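Local atomic coordinates of mitomycin biosynthesis 6-O-methyltransferase (Streptomyces lavendulae, PDB entry 3GWZ), a protein that methylates 6-demethylmitomycins A and B with S-adenosyl-L-methionine to form the methoxyquinone group of mitomycins A and B. Residues 188-193 and 273-278; 196-201 and 363-368. All blocks are in the same frame, centred on the assembly; numbering follows the deposited sequence.

Interaction 1: 188-193 and 273-278; sequences LTEAGQ and LIKHVL. With SAH (S-adenosyl-L-homocysteine), chain G.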
ATOM      1  N   LEU A 188     -18.199   2.369   7.108  1.00 15.78           N
ATOM      2  CA  LEU A 188     -17.643   1.058   7.422  1.00 22.27           C
ATOM      3  C   LEU A 188     -17.548   0.835   8.929  1.00 22.36           C
ATOM      4  O   LEU A 188     -17.847  -0.248   9.424  1.00 24.66           O
ATOM      5  CB  LEU A 188     -16.279   0.887   6.763  1.00 19.30           C
ATOM      6  CG  LEU A 188     -16.362   0.363   5.330  1.00 22.88           C
ATOM      7  CD1 LEU A 188     -15.088   0.669   4.543  1.00 33.28           C
ATOM      8  CD2 LEU A 188     -16.648  -1.138   5.338  1.00 25.84           C
ATOM      9  N   THR A 189     -17.151   1.869   9.662  1.00 17.19           N
ATOM     10  CA  THR A 189     -17.041   1.756  11.107  1.00 23.54           C
ATOM     11  C   THR A 189     -18.416   1.639  11.757  1.00 26.49           C
ATOM     12  O   THR A 189     -18.661   0.758  12.588  1.00 24.92           O
ATOM     13  CB  THR A 189     -16.293   2.961  11.698  1.00 30.35           C
ATOM     14  OG1 THR A 189     -15.007   3.070  11.075  1.00 36.89           O
ATOM     15  CG2 THR A 189     -16.126   2.805  13.203  1.00 35.06           C
ATOM     16  N   GLU A 190     -19.317   2.532  11.367  1.00 17.88           N
ATOM     17  CA  GLU A 190     -20.657   2.562  11.937  1.00 19.56           C
ATOM     18  C   GLU A 190     -21.438   1.298  11.629  1.00 18.67           C
ATOM     19  O   GLU A 190     -22.305   0.907  12.403  1.00 20.20           O
ATOM     20  CB  GLU A 190     -21.433   3.765  11.396  1.00 16.61           C
ATOM     21  CG  GLU A 190     -20.846   5.096  11.793  1.00 14.57           C
ATOM     22  CD  GLU A 190     -21.552   6.252  11.121  1.00 19.07           C
ATOM     23  OE1 GLU A 190     -22.067   6.067   9.993  1.00 15.24           O
ATOM     24  OE2 GLU A 190     -21.581   7.345  11.721  1.00 18.11           O
ATOM     25  N   ALA A 191     -21.140   0.671  10.492  1.00 17.28           N
ATOM     26  CA  ALA A 191     -21.956  -0.440  10.004  1.00 18.39           C
ATOM     27  C   ALA A 191     -21.921  -1.610  10.977  1.00 19.42           C
ATOM     28  O   ALA A 191     -22.965  -2.147  11.343  1.00 19.90           O
ATOM     29  CB  ALA A 191     -21.504  -0.887   8.603  1.00 19.34           C
ATOM     30  N   GLY A 192     -20.718  -2.003  11.389  1.00 19.79           N
ATOM     31  CA  GLY A 192     -20.555  -3.045  12.390  1.00 23.80           C
ATOM     32  C   GLY A 192     -21.237  -2.704  13.703  1.00 23.18           C
ATOM     33  O   GLY A 192     -21.836  -3.574  14.345  1.00 22.06           O
ATOM     34  N   GLN A 193     -21.149  -1.436  14.102  1.00 17.98           N
ATOM     35  CA  GLN A 193     -21.784  -0.972  15.333  1.00 24.77           C
ATOM     36  C   GLN A 193     -23.298  -1.120  15.258  1.00 23.09           C
ATOM     37  O   GLN A 193     -23.926  -1.618  16.190  1.00 20.07           O
ATOM     38  CB  GLN A 193     -21.424   0.493  15.625  1.00 24.98           C
ATOM     39  CG  GLN A 193     -19.988   0.719  16.057  1.00 28.08           C
ATOM     40  CD  GLN A 193     -19.571   2.177  15.961  1.00 35.61           C
ATOM     41  OE1 GLN A 193     -20.331   3.027  15.487  1.00 32.54           O
ATOM     42  NE2 GLN A 193     -18.357   2.474  16.410  1.00 43.47           N
ATOM     43  N   LEU A 273     -34.063   1.645   6.935  1.00 15.26           N
ATOM     44  CA  LEU A 273     -32.913   2.273   7.569  1.00 15.93           C
ATOM     45  C   LEU A 273     -32.582   3.543   6.805  1.00 15.21           C
ATOM     46  O   LEU A 273     -32.672   3.575   5.582  1.00 14.36           O
ATOM     47  CB  LEU A 273     -31.708   1.333   7.575  1.00 14.44           C
ATOM     48  CG  LEU A 273     -31.817   0.046   8.405  1.00 18.99           C
ATOM     49  CD1 LEU A 273     -32.612  -0.993   7.651  1.00 20.89           C
ATOM     50  CD2 LEU A 273     -30.437  -0.492   8.722  1.00 22.66           C
ATOM     51  N   ILE A 274     -32.215   4.592   7.532  1.00 14.74           N
ATOM     52  CA  ILE A 274     -31.845   5.864   6.910  1.00 13.71           C
ATOM     53  C   ILE A 274     -30.754   6.518   7.766  1.00 13.73           C
ATOM     54  O   ILE A 274     -31.018   7.055   8.830  1.00 14.76           O
ATOM     55  CB  ILE A 274     -33.078   6.773   6.686  1.00 15.17           C
ATOM     56  CG1 ILE A 274     -32.716   8.009   5.856  1.00 11.78           C
ATOM     57  CG2 ILE A 274     -33.737   7.174   8.010  1.00 14.08           C
ATOM     58  CD1 ILE A 274     -33.946   8.709   5.253  1.00 13.65           C
ATOM     59  N   LYS A 275     -29.516   6.422   7.301  1.00 15.77           N
ATOM     60  CA  LYS A 275     -28.359   6.793   8.111  1.00 12.78           C
ATOM     61  C   LYS A 275     -27.626   7.956   7.467  1.00 13.24           C
ATOM     62  O   LYS A 275     -27.242   7.864   6.302  1.00 12.47           O
ATOM     63  CB  LYS A 275     -27.405   5.591   8.240  1.00 11.65           C
ATOM     64  CG  LYS A 275     -26.104   5.895   8.970  1.00 14.75           C
ATOM     65  CD  LYS A 275     -25.367   4.622   9.406  1.00 14.34           C
ATOM     66  CE  LYS A 275     -24.585   3.968   8.262  1.00 14.87           C
ATOM     67  NZ  LYS A 275     -23.384   4.758   7.843  1.00 15.42           N
ATOM     68  N   HIS A 276     -27.449   9.036   8.230  1.00 11.73           N
ATOM     69  CA  HIS A 276     -26.745  10.231   7.782  1.00 13.04           C
ATOM     70  C   HIS A 276     -27.338  10.778   6.489  1.00 16.92           C
ATOM     71  O   HIS A 276     -26.619  11.252   5.600  1.00 14.38           O
ATOM     72  CB  HIS A 276     -25.242   9.956   7.627  1.00 15.19           C
ATOM     73  CG  HIS A 276     -24.556   9.641   8.919  1.00 13.07           C
ATOM     74  ND1 HIS A 276     -24.821  10.326  10.087  1.00 17.82           N
ATOM     75  CD2 HIS A 276     -23.613   8.719   9.228  1.00 14.11           C
ATOM     76  CE1 HIS A 276     -24.074   9.837  11.060  1.00 15.15           C
ATOM     77  NE2 HIS A 276     -23.330   8.862  10.564  1.00 17.07           N
ATOM     78  N   VAL A 277     -28.658  10.702   6.388  1.00 11.34           N
ATOM     79  CA  VAL A 277     -29.349  11.267   5.243  1.00  9.55           C
ATOM     80  C   VAL A 277     -30.160  12.475   5.684  1.00 12.50           C
ATOM     81  O   VAL A 277     -30.019  13.562   5.124  1.00 10.31           O
ATOM     82  CB  VAL A 277     -30.244  10.222   4.525  1.00 14.63           C
ATOM     83  CG1 VAL A 277     -31.258  10.915   3.592  1.00 10.53           C
ATOM     84  CG2 VAL A 277     -29.381   9.244   3.744  1.00 11.69           C
ATOM     85  N   LEU A 278     -30.991  12.300   6.709  1.00 12.23           N
ATOM     86  CA  LEU A 278     -31.915  13.365   7.083  1.00 13.68           C
ATOM     87  C   LEU A 278     -31.182  14.635   7.497  1.00 14.01           C
ATOM     88  O   LEU A 278     -31.694  15.729   7.309  1.00 12.13           O
ATOM     89  CB  LEU A 278     -32.875  12.913   8.183  1.00 13.02           C
ATOM     90  CG  LEU A 278     -33.778  11.758   7.752  1.00 14.97           C
ATOM     91  CD1 LEU A 278     -34.722  11.377   8.881  1.00 17.39           C
ATOM     92  CD2 LEU A 278     -34.556  12.134   6.482  1.00 13.20           C
TER
HETATM   93  N   SAH G 352     -26.319   6.208   4.174  1.00 12.43           N
HETATM   94  CA  SAH G 352     -24.911   6.370   3.673  1.00 10.20           C
HETATM   95  CB  SAH G 352     -24.673   7.675   2.887  1.00 11.62           C
HETATM   96  CG  SAH G 352     -24.956   8.990   3.638  1.00 16.88           C
HETATM   97  SD  SAH G 352     -24.515  10.418   2.656  1.00  7.27           S
HETATM   98  C   SAH G 352     -23.960   6.304   4.835  1.00 18.92           C
HETATM   99  O   SAH G 352     -22.759   6.103   4.632  1.00 17.14           O
HETATM  100  OXT SAH G 352     -24.364   6.439   5.998  1.00 16.00           O
HETATM  101  C5' SAH G 352     -26.118  10.844   2.005  1.00 12.17           C
HETATM  102  C4' SAH G 352     -26.515  10.039   0.749  1.00 12.98           C
HETATM  103  O4' SAH G 352     -27.787  10.451   0.198  1.00 12.80           O
HETATM  104  C3' SAH G 352     -25.535  10.087  -0.428  1.00 12.81           C
HETATM  105  O3' SAH G 352     -24.984   8.776  -0.630  1.00 13.26           O
HETATM  106  C2' SAH G 352     -26.364  10.492  -1.650  1.00 11.76           C
HETATM  107  O2' SAH G 352     -26.071   9.729  -2.828  1.00 12.62           O
HETATM  108  C1' SAH G 352     -27.770  10.154  -1.214  1.00 12.81           C
HETATM  109  N9  SAH G 352     -28.832  10.967  -1.849  1.00 13.86           N
HETATM  110  C8  SAH G 352     -28.870  12.316  -1.933  1.00 13.93           C
HETATM  111  N7  SAH G 352     -30.010  12.721  -2.549  1.00 14.01           N
HETATM  112  C5  SAH G 352     -30.719  11.607  -2.849  1.00 15.60           C
HETATM  113  C6  SAH G 352     -32.017  11.315  -3.488  1.00 17.12           C
HETATM  114  N6  SAH G 352     -32.776  12.347  -3.929  1.00 11.24           N
HETATM  115  N1  SAH G 352     -32.394  10.013  -3.616  1.00 13.76           N
HETATM  116  C2  SAH G 352     -31.624   9.010  -3.171  1.00 16.26           C
HETATM  117  N3  SAH G 352     -30.429   9.203  -2.574  1.00 15.46           N
HETATM  118  C4  SAH G 352     -29.940  10.455  -2.389  1.00 13.53           C

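Interaction 2: 196-201 and 363-368; sequences AAYDFS and IVEIRR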
ATOM      1  N   ALA A 196     -24.567  -4.649  15.457  1.00 24.46           N
ATOM      2  CA  ALA A 196     -24.376  -5.254  16.765  1.00 30.36           C
ATOM      3  C   ALA A 196     -25.314  -4.642  17.799  1.00 33.30           C
ATOM      4  O   ALA A 196     -25.556  -5.231  18.850  1.00 32.45           O
ATOM      5  CB  ALA A 196     -22.923  -5.110  17.206  1.00 26.37           C
ATOM      6  N   ALA A 197     -25.844  -3.461  17.494  1.00 28.51           N
ATOM      7  CA  ALA A 197     -26.635  -2.709  18.469  1.00 30.24           C
ATOM      8  C   ALA A 197     -28.142  -2.876  18.304  1.00 27.78           C
ATOM      9  O   ALA A 197     -28.915  -2.470  19.170  1.00 36.15           O
ATOM     10  CB  ALA A 197     -26.260  -1.229  18.431  1.00 29.76           C
ATOM     11  N   TYR A 198     -28.564  -3.471  17.199  1.00 27.67           N
ATOM     12  CA  TYR A 198     -29.988  -3.632  16.944  1.00 25.03           C
ATOM     13  C   TYR A 198     -30.305  -5.062  16.545  1.00 29.93           C
ATOM     14  O   TYR A 198     -29.653  -5.633  15.669  1.00 26.20           O
ATOM     15  CB  TYR A 198     -30.465  -2.671  15.847  1.00 21.67           C
ATOM     16  CG  TYR A 198     -31.969  -2.634  15.688  1.00 22.51           C
ATOM     17  CD1 TYR A 198     -32.748  -1.782  16.465  1.00 19.92           C
ATOM     18  CD2 TYR A 198     -32.608  -3.444  14.758  1.00 21.90           C
ATOM     19  CE1 TYR A 198     -34.118  -1.746  16.330  1.00 26.13           C
ATOM     20  CE2 TYR A 198     -33.972  -3.417  14.614  1.00 19.29           C
ATOM     21  CZ  TYR A 198     -34.729  -2.565  15.403  1.00 26.80           C
ATOM     22  OH  TYR A 198     -36.098  -2.526  15.260  1.00 23.94           O
ATOM     23  N   ASP A 199     -31.321  -5.630  17.188  1.00 30.71           N
ATOM     24  CA  ASP A 199     -31.736  -6.999  16.916  1.00 33.20           C
ATOM     25  C   ASP A 199     -32.635  -7.084  15.685  1.00 23.61           C
ATOM     26  O   ASP A 199     -33.834  -6.825  15.764  1.00 27.27           O
ATOM     27  CB  ASP A 199     -32.457  -7.573  18.137  1.00 31.64           C
ATOM     28  CG  ASP A 199     -32.670  -9.074  18.037  1.00 39.69           C
ATOM     29  OD1 ASP A 199     -32.448  -9.639  16.943  1.00 36.41           O
ATOM     30  OD2 ASP A 199     -33.059  -9.688  19.057  1.00 46.51           O
ATOM     31  N   PHE A 200     -32.049  -7.461  14.552  1.00 24.89           N
ATOM     32  CA  PHE A 200     -32.787  -7.563  13.292  1.00 22.87           C
ATOM     33  C   PHE A 200     -33.378  -8.959  13.083  1.00 27.22           C
ATOM     34  O   PHE A 200     -33.909  -9.244  12.008  1.00 25.60           O
ATOM     35  CB  PHE A 200     -31.868  -7.260  12.097  1.00 23.55           C
ATOM     36  CG  PHE A 200     -31.389  -5.824  12.022  1.00 18.27           C
ATOM     37  CD1 PHE A 200     -32.104  -4.881  11.305  1.00 20.50           C
ATOM     38  CD2 PHE A 200     -30.215  -5.438  12.642  1.00 16.26           C
ATOM     39  CE1 PHE A 200     -31.670  -3.560  11.226  1.00 21.08           C
ATOM     40  CE2 PHE A 200     -29.770  -4.127  12.566  1.00 20.03           C
ATOM     41  CZ  PHE A 200     -30.506  -3.187  11.853  1.00 18.75           C
ATOM     42  N   SER A 201     -33.270  -9.831  14.087  1.00 27.16           N
ATOM     43  CA  SER A 201     -33.612 -11.250  13.901  1.00 28.76           C
ATOM     44  C   SER A 201     -35.068 -11.501  13.499  1.00 29.78           C
ATOM     45  O   SER A 201     -35.396 -12.550  12.940  1.00 34.56           O
ATOM     46  CB  SER A 201     -33.267 -12.065  15.150  1.00 30.61           C
ATOM     47  OG  SER A 201     -34.052 -11.644  16.252  1.00 33.36           O
ATOM     48  N   ILE A 363     -29.328   5.369  17.312  1.00 16.88           N
ATOM     49  CA  ILE A 363     -30.328   4.698  16.499  1.00 17.40           C
ATOM     50  C   ILE A 363     -31.690   5.068  17.061  1.00 21.46           C
ATOM     51  O   ILE A 363     -31.990   4.744  18.204  1.00 25.03           O
ATOM     52  CB  ILE A 363     -30.172   3.160  16.558  1.00 18.73           C
ATOM     53  CG1 ILE A 363     -28.829   2.733  15.972  1.00 20.02           C
ATOM     54  CG2 ILE A 363     -31.318   2.470  15.805  1.00 21.65           C
ATOM     55  CD1 ILE A 363     -28.380   1.352  16.423  1.00 24.17           C
ATOM     56  N   VAL A 364     -32.506   5.765  16.279  1.00 16.27           N
ATOM     57  CA  VAL A 364     -33.844   6.095  16.728  1.00 15.18           C
ATOM     58  C   VAL A 364     -34.840   5.146  16.071  1.00 20.37           C
ATOM     59  O   VAL A 364     -35.056   5.201  14.863  1.00 16.38           O
ATOM     60  CB  VAL A 364     -34.200   7.555  16.423  1.00 21.30           C
ATOM     61  CG1 VAL A 364     -35.563   7.906  17.012  1.00 21.97           C
ATOM     62  CG2 VAL A 364     -33.130   8.480  16.993  1.00 24.56           C
ATOM     63  N   GLU A 365     -35.422   4.252  16.871  1.00 18.57           N
ATOM     64  CA  GLU A 365     -36.384   3.288  16.357  1.00 18.31           C
ATOM     65  C   GLU A 365     -37.780   3.896  16.342  1.00 18.80           C
ATOM     66  O   GLU A 365     -38.254   4.407  17.357  1.00 19.73           O
ATOM     67  CB  GLU A 365     -36.386   2.009  17.196  1.00 22.74           C
ATOM     68  CG  GLU A 365     -37.426   0.991  16.718  1.00 22.26           C
ATOM     69  CD  GLU A 365     -37.512  -0.231  17.615  1.00 33.12           C
ATOM     70  OE1 GLU A 365     -37.439  -0.066  18.850  1.00 38.06           O
ATOM     71  OE2 GLU A 365     -37.659  -1.352  17.086  1.00 34.19           O
ATOM     72  N   ILE A 366     -38.436   3.809  15.189  1.00 15.71           N
ATOM     73  CA  ILE A 366     -39.658   4.555  14.920  1.00 16.44           C
ATOM     74  C   ILE A 366     -40.749   3.647  14.336  1.00 20.81           C
ATOM     75  O   ILE A 366     -40.463   2.730  13.560  1.00 19.94           O
ATOM     76  CB  ILE A 366     -39.351   5.725  13.946  1.00 20.28           C
ATOM     77  CG1 ILE A 366     -38.429   6.744  14.621  1.00 16.76           C
ATOM     78  CG2 ILE A 366     -40.621   6.382  13.440  1.00 22.25           C
ATOM     79  CD1 ILE A 366     -37.466   7.422  13.662  1.00 16.04           C
ATOM     80  N   ARG A 367     -41.999   3.893  14.716  1.00 17.96           N
ATOM     81  CA  ARG A 367     -43.119   3.134  14.166  1.00 17.53           C
ATOM     82  C   ARG A 367     -44.203   4.084  13.698  1.00 20.46           C
ATOM     83  O   ARG A 367     -44.154   5.279  13.994  1.00 26.20           O
ATOM     84  CB  ARG A 367     -43.692   2.174  15.211  1.00 25.61           C
ATOM     85  CG  ARG A 367     -44.244   2.869  16.448  1.00 27.55           C
ATOM     86  CD  ARG A 367     -44.950   1.885  17.375  1.00 40.27           C
ATOM     87  NE  ARG A 367     -45.478   2.550  18.561  1.00 40.97           N
ATOM     88  CZ  ARG A 367     -46.699   3.069  18.646  1.00 47.20           C
ATOM     89  NH1 ARG A 367     -47.527   2.995  17.612  1.00 46.33           N
ATOM     90  NH2 ARG A 367     -47.092   3.660  19.768  1.00 47.86           N
ATOM     91  N   ARG A 368     -45.182   3.563  12.966  1.00 23.97           N
ATOM     92  CA  ARG A 368     -46.300   4.390  12.537  1.00 28.21           C
ATOM     93  C   ARG A 368     -47.173   4.751  13.731  1.00 31.15           C
ATOM     94  O   ARG A 368     -47.355   3.948  14.643  1.00 30.84           O
ATOM     95  CB  ARG A 368     -47.129   3.688  11.464  1.00 33.09           C
ATOM     96  CG  ARG A 368     -46.475   3.668  10.096  1.00 35.90           C
ATOM     97  CD  ARG A 368     -47.264   2.800   9.141  1.00 39.54           C
ATOM     98  NE  ARG A 368     -48.637   3.273   9.013  1.00 42.25           N
ATOM     99  CZ  ARG A 368     -49.654   2.513   8.619  1.00 52.90           C
ATOM    100  NH1 ARG A 368     -49.454   1.235   8.319  1.00 44.40           N
ATOM    101  NH2 ARG A 368     -50.873   3.033   8.533  1.00 52.08           N
TER

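Interaction 1: 188-193 and 273-278
Glu190, on helix 173-197, faces the C-terminal end of strand 271-275, and its CA stays 9.6 Å from the CA of Lys275, so only side chains bridge the gap. This is the carboxyl end of a central parallel strand in the class I methyltransferase fold, where S-adenosyl-L-methionine binds and its product S-adenosyl-L-homocysteine sits. The extended chain of Glu190 delivers its carboxylate between two partners. Glu190 OE2 accepts a short, almost straight hydrogen bond from His276 NE2 (2.6 Å, 172°), using its syn lone pair; the acceptor lies in the imidazole plane, and carboxylate and ring are nearly coplanar. Asp307 takes the other ring nitrogen, ND1, holding the imidazole's rotation from both ends. Glu190 OE1 forms a salt bridge with Lys275 NZ at 2.8 Å, the ammonium meeting OE1 nearly in line with its C-O bond. Lys275 has CG anti to the backbone N (chi1 175°), then bends at chi3 and chi4, which curls the ammonium back to the ligand. Ser187 OG also bonds this buried ammonium. Lys275 grips the amino acid end of the ligand twice: NZ donates to OXT at 2.7 Å, and the carbonyl O accepts from the ligand N at 2.9 Å.

Interaction 2: 196-201 and 363-368
Tyr198 and Glu365 make the polar link between these segments, with Tyr198 OH donating a hydrogen bond of 2.7 Å to Glu365 OE2. The two side chains cross at about a right angle. The carboxylate lies at the edge of the phenol ring, its plane turned 87° from that of the ring, and the hydroxyl meets OE2 from above the carboxylate plane, 41° out of it. The extended chain of Glu365, its CG anti to the backbone N (chi1 178°), carries the carboxylate off the strand to the phenol. Its other oxygen, OE1, takes a salt bridge from Arg352 on the adjacent strand 348-355, so this buried carboxylate is held at both oxygens.

Apolar contact is small: Ala197 CB meets the end of Ile363, CD1, at 3.9 Å. These residues join the end of helix 173-197 to strand 361-368, which runs antiparallel to both its neighbours in the seven-stranded mixed sheet, as is usual for this strand in class I methyltransferases. Within 196-201, Tyr198 turns the edge of its ring to the face of Phe200, with Tyr198 CD2 3.4 Å above the Phe200 ring plane and over its centre.

Local polar bonds shape the chain beyond. Asp199 OD1 accepts from Ser201 N at 3.0 Å, forming an Asx turn, and from Ser201 OG at 2.7 Å, both donors approaching from one face of the carboxylate.

From the N terminus, the chain first supplies both contacts from helix 173-197: its later turns give 188-193 and its end the start of 196-201. Strands 205-209, 228-233 and 254-258 follow; then 271-275 returns to the helix, and interaction 1 closes a loop with 79 residues between its segments. Interaction 2 closes a longer one, with 161 between, when strand 361-368 comes back near the C terminus. The segments alternate, so the two loops cross. Together they tie one helix to two strands of the same sheet, separated by 302-308. Their centres are 12 Å apart, and Leu273 CD2 packs on Phe200 CZ at 4.1 Å.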